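Local coordinates for DNA replication protein DnaC (Aquifex aeolicus, PDB 3ECC) that probably acts as a bacterial helicase loader in the initiation of DNA replication, binding ATP through a P-loop of the AAA family, at residues G50-H53 / L54-T58. Residues are numbered along the deposited sequence; the frame is centred on the assembly and turned at random.
Sequences GKTH and LAVAT. With MG (magnesium ion), chain C; ADP (adenosine-5'-diphosphate), chain B; BEF (beryllium trifluoride ion), chain D.
Leu54 N bonds to Gly50 O at 3.0 Å, and the next three amides, of Ala55, Val56 and Ala57, repeat the i to i+4 step onto Lys51, Thr52 and His53, giving the first turns of a helix with Gly50 at the N-cap position. Ahead of these bonds the amides of residues 50 to 53 face the nucleotide: Thr52 N donates to ADP O1B (2.8 Å, 165°) and His53 N to ADP O1A. This is the Walker A arrangement, a loop wrapped round the phosphates with the helix N-terminus aimed at them. Lys51, bent at its last two torsions, turns NZ onto ADP O2B (2.7 Å), and the same nitrogen bonds to Gly45 O. Thr52 OG1, set beside its own backbone N (chi1 -52°), binds magnesium and hydrogen-bonds to Asp107. His53 CG lies anti to the backbone N, which carries the ring to the ribose, where ND1 and ADP O2' share a hydrogen bond of 2.8 Å, and the ring meets that of Tyr12 with the planes about 50° apart; an alanine here would probably leave that hydroxyl without its imidazole partner and open a gap beside Tyr12. One turn on, Thr58 OG1 bonds to Leu54 O (2.6 Å), which Thr58 N reaches from the opposite face of the carbonyl plane. Leu54 and Thr58 pack on Ile26 of helix 17-31 and on strand 40-45, while Lys51 and Ala55 touch Thr139 of strand 136-141, seating the helix against the parallel sheet.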
ATOM      1  N   GLY A  50      12.273  -2.119   4.972  1.00 41.25           N
ATOM      2  CA  GLY A  50      11.994  -3.013   3.838  1.00 40.62           C
ATOM      3  C   GLY A  50      10.553  -3.056   3.346  1.00 40.29           C
ATOM      4  O   GLY A  50      10.196  -3.922   2.554  1.00 40.29           O
ATOM      5  N   LYS A  51       9.729  -2.110   3.796  1.00 39.96           N
ATOM      6  CA  LYS A  51       8.293  -2.116   3.488  1.00 39.45           C
ATOM      7  C   LYS A  51       8.021  -2.073   1.982  1.00 39.51           C
ATOM      8  O   LYS A  51       7.303  -2.927   1.447  1.00 39.59           O
ATOM      9  CB  LYS A  51       7.572  -0.964   4.199  1.00 38.99           C
ATOM     10  CG  LYS A  51       7.675  -1.012   5.714  1.00 38.35           C
ATOM     11  CD  LYS A  51       6.881   0.102   6.381  1.00 36.75           C
ATOM     12  CE  LYS A  51       7.406   1.480   6.008  1.00 34.47           C
ATOM     13  NZ  LYS A  51       8.771   1.746   6.557  1.00 34.13           N
ATOM     14  N   THR A  52       8.601  -1.085   1.303  1.00 39.34           N
ATOM     15  CA  THR A  52       8.443  -0.953  -0.143  1.00 39.24           C
ATOM     16  C   THR A  52       8.985  -2.192  -0.852  1.00 39.35           C
ATOM     17  O   THR A  52       8.435  -2.634  -1.860  1.00 38.92           O
ATOM     18  CB  THR A  52       9.163   0.289  -0.668  1.00 39.29           C
ATOM     19  OG1 THR A  52       8.757   1.434   0.100  1.00 39.97           O
ATOM     20  CG2 THR A  52       8.848   0.522  -2.146  1.00 38.92           C
ATOM     21  N   HIS A  53      10.059  -2.754  -0.304  1.00 39.68           N
ATOM     22  CA  HIS A  53      10.653  -3.964  -0.860  1.00 40.26           C
ATOM     23  C   HIS A  53       9.613  -5.083  -0.946  1.00 40.39           C
ATOM     24  O   HIS A  53       9.432  -5.701  -2.001  1.00 40.53           O
ATOM     25  CB  HIS A  53      11.856  -4.418  -0.016  1.00 40.24           C
ATOM     26  CG  HIS A  53      12.647  -5.519  -0.646  1.00 41.10           C
ATOM     27  ND1 HIS A  53      13.832  -5.295  -1.311  1.00 42.17           N
ATOM     28  CD2 HIS A  53      12.409  -6.849  -0.738  1.00 41.40           C
ATOM     29  CE1 HIS A  53      14.301  -6.443  -1.768  1.00 42.06           C
ATOM     30  NE2 HIS A  53      13.454  -7.401  -1.438  1.00 41.02           N
ATOM     31  N   LEU A  54       8.927  -5.330   0.166  1.00 40.58           N
ATOM     32  CA  LEU A  54       7.954  -6.418   0.247  1.00 40.94           C
ATOM     33  C   LEU A  54       6.689  -6.132  -0.545  1.00 41.25           C
ATOM     34  O   LEU A  54       6.064  -7.055  -1.059  1.00 41.59           O
ATOM     35  CB  LEU A  54       7.605  -6.731   1.703  1.00 40.85           C
ATOM     36  CG  LEU A  54       8.699  -7.496   2.436  1.00 40.70           C
ATOM     37  CD1 LEU A  54       8.406  -7.587   3.915  1.00 40.74           C
ATOM     38  CD2 LEU A  54       8.857  -8.878   1.817  1.00 40.68           C
ATOM     39  N   ALA A  55       6.325  -4.853  -0.643  1.00 41.56           N
ATOM     40  CA  ALA A  55       5.197  -4.410  -1.465  1.00 41.69           C
ATOM     41  C   ALA A  55       5.430  -4.655  -2.959  1.00 41.88           C
ATOM     42  O   ALA A  55       4.509  -5.031  -3.679  1.00 41.59           O
ATOM     43  CB  ALA A  55       4.911  -2.941  -1.215  1.00 41.48           C
ATOM     44  N   VAL A  56       6.657  -4.424  -3.423  1.00 42.48           N
ATOM     45  CA  VAL A  56       6.989  -4.651  -4.828  1.00 43.07           C
ATOM     46  C   VAL A  56       7.108  -6.153  -5.087  1.00 43.86           C
ATOM     47  O   VAL A  56       6.648  -6.660  -6.124  1.00 43.96           O
ATOM     48  CB  VAL A  56       8.282  -3.918  -5.244  1.00 42.99           C
ATOM     49  CG1 VAL A  56       8.639  -4.241  -6.690  1.00 43.18           C
ATOM     50  CG2 VAL A  56       8.117  -2.416  -5.076  1.00 42.29           C
ATOM     51  N   ALA A  57       7.695  -6.864  -4.122  1.00 44.47           N
ATOM     52  CA  ALA A  57       7.773  -8.326  -4.156  1.00 44.71           C
ATOM     53  C   ALA A  57       6.387  -8.956  -4.280  1.00 44.98           C
ATOM     54  O   ALA A  57       6.163  -9.812  -5.144  1.00 45.48           O
ATOM     55  CB  ALA A  57       8.488  -8.852  -2.915  1.00 44.44           C
ATOM     56  N   THR A  58       5.459  -8.519  -3.428  1.00 44.95           N
ATOM     57  CA  THR A  58       4.098  -9.048  -3.428  1.00 44.92           C
ATOM     58  C   THR A  58       3.425  -8.799  -4.775  1.00 45.58           C
ATOM     59  O   THR A  58       2.745  -9.672  -5.313  1.00 45.41           O
ATOM     60  CB  THR A  58       3.249  -8.430  -2.298  1.00 44.59           C
ATOM     61  OG1 THR A  58       3.955  -8.526  -1.057  1.00 42.94           O
ATOM     62  CG2 THR A  58       1.928  -9.154  -2.164  1.00 44.95           C
TER
HETATM   63 MG    MG C 300       9.221   2.554   1.467  1.00 63.50          MG
HETATM   64  PB  ADP B 500      11.072   1.082   3.500  1.00 46.67           P
HETATM   65  O1B ADP B 500      10.202   0.992   2.259  1.00 45.44           O
HETATM   66  O2B ADP B 500      10.423   0.543   4.747  1.00 47.64           O
HETATM   67  O3B ADP B 500      11.732   2.419   3.687  1.00 47.61           O
HETATM   68  PA  ADP B 500      12.828  -0.183   1.700  1.00 45.84           P
HETATM   69  O1A ADP B 500      11.961  -1.241   1.064  1.00 46.05           O
HETATM   70  O2A ADP B 500      12.878   1.043   0.803  1.00 44.34           O
HETATM   71  O3A ADP B 500      12.302   0.112   3.202  1.00 44.87           O
HETATM   72  O5' ADP B 500      14.305  -0.751   1.999  1.00 46.41           O
HETATM   73  C5' ADP B 500      15.488   0.017   1.803  1.00 47.74           C
HETATM   74  C4' ADP B 500      16.481  -0.782   0.968  1.00 47.82           C
HETATM   75  O4' ADP B 500      16.845  -1.967   1.678  1.00 48.40           O
HETATM   76  C3' ADP B 500      15.865  -1.232  -0.341  1.00 48.47           C
HETATM   77  O3' ADP B 500      16.785  -0.948  -1.383  1.00 50.72           O
HETATM   78  C2' ADP B 500      15.630  -2.726  -0.188  1.00 48.02           C
HETATM   79  O2' ADP B 500      15.929  -3.415  -1.386  1.00 49.74           O
HETATM   80  C1' ADP B 500      16.598  -3.138   0.893  1.00 47.53           C
HETATM   81  N9  ADP B 500      16.090  -4.236   1.761  1.00 47.16           N
HETATM   82  C8  ADP B 500      15.267  -4.116   2.824  1.00 46.52           C
HETATM   83  N7  ADP B 500      15.036  -5.326   3.404  1.00 45.55           N
HETATM   84  C5  ADP B 500      15.735  -6.241   2.720  1.00 46.91           C
HETATM   85  C6  ADP B 500      15.949  -7.712   2.790  1.00 47.16           C
HETATM   86  N6  ADP B 500      15.370  -8.481   3.742  1.00 46.07           N
HETATM   87  N1  ADP B 500      16.758  -8.271   1.879  1.00 47.92           N
HETATM   88  C2  ADP B 500      17.369  -7.541   0.923  1.00 47.88           C
HETATM   89  N3  ADP B 500      17.220  -6.208   0.802  1.00 48.03           N
HETATM   90  C4  ADP B 500      16.435  -5.520   1.647  1.00 47.53           C
HETATM   91 BE   BEF D1554      10.272   4.223   3.689  1.00 51.11          BE
HETATM   92  F1  BEF D1554       9.676   3.582   5.216  1.00 51.68           F
HETATM   93  F2  BEF D1554       9.447   3.825   2.172  1.00 52.67           F
HETATM   94  F3  BEF D1554      11.920   4.849   3.666  1.00 50.29           F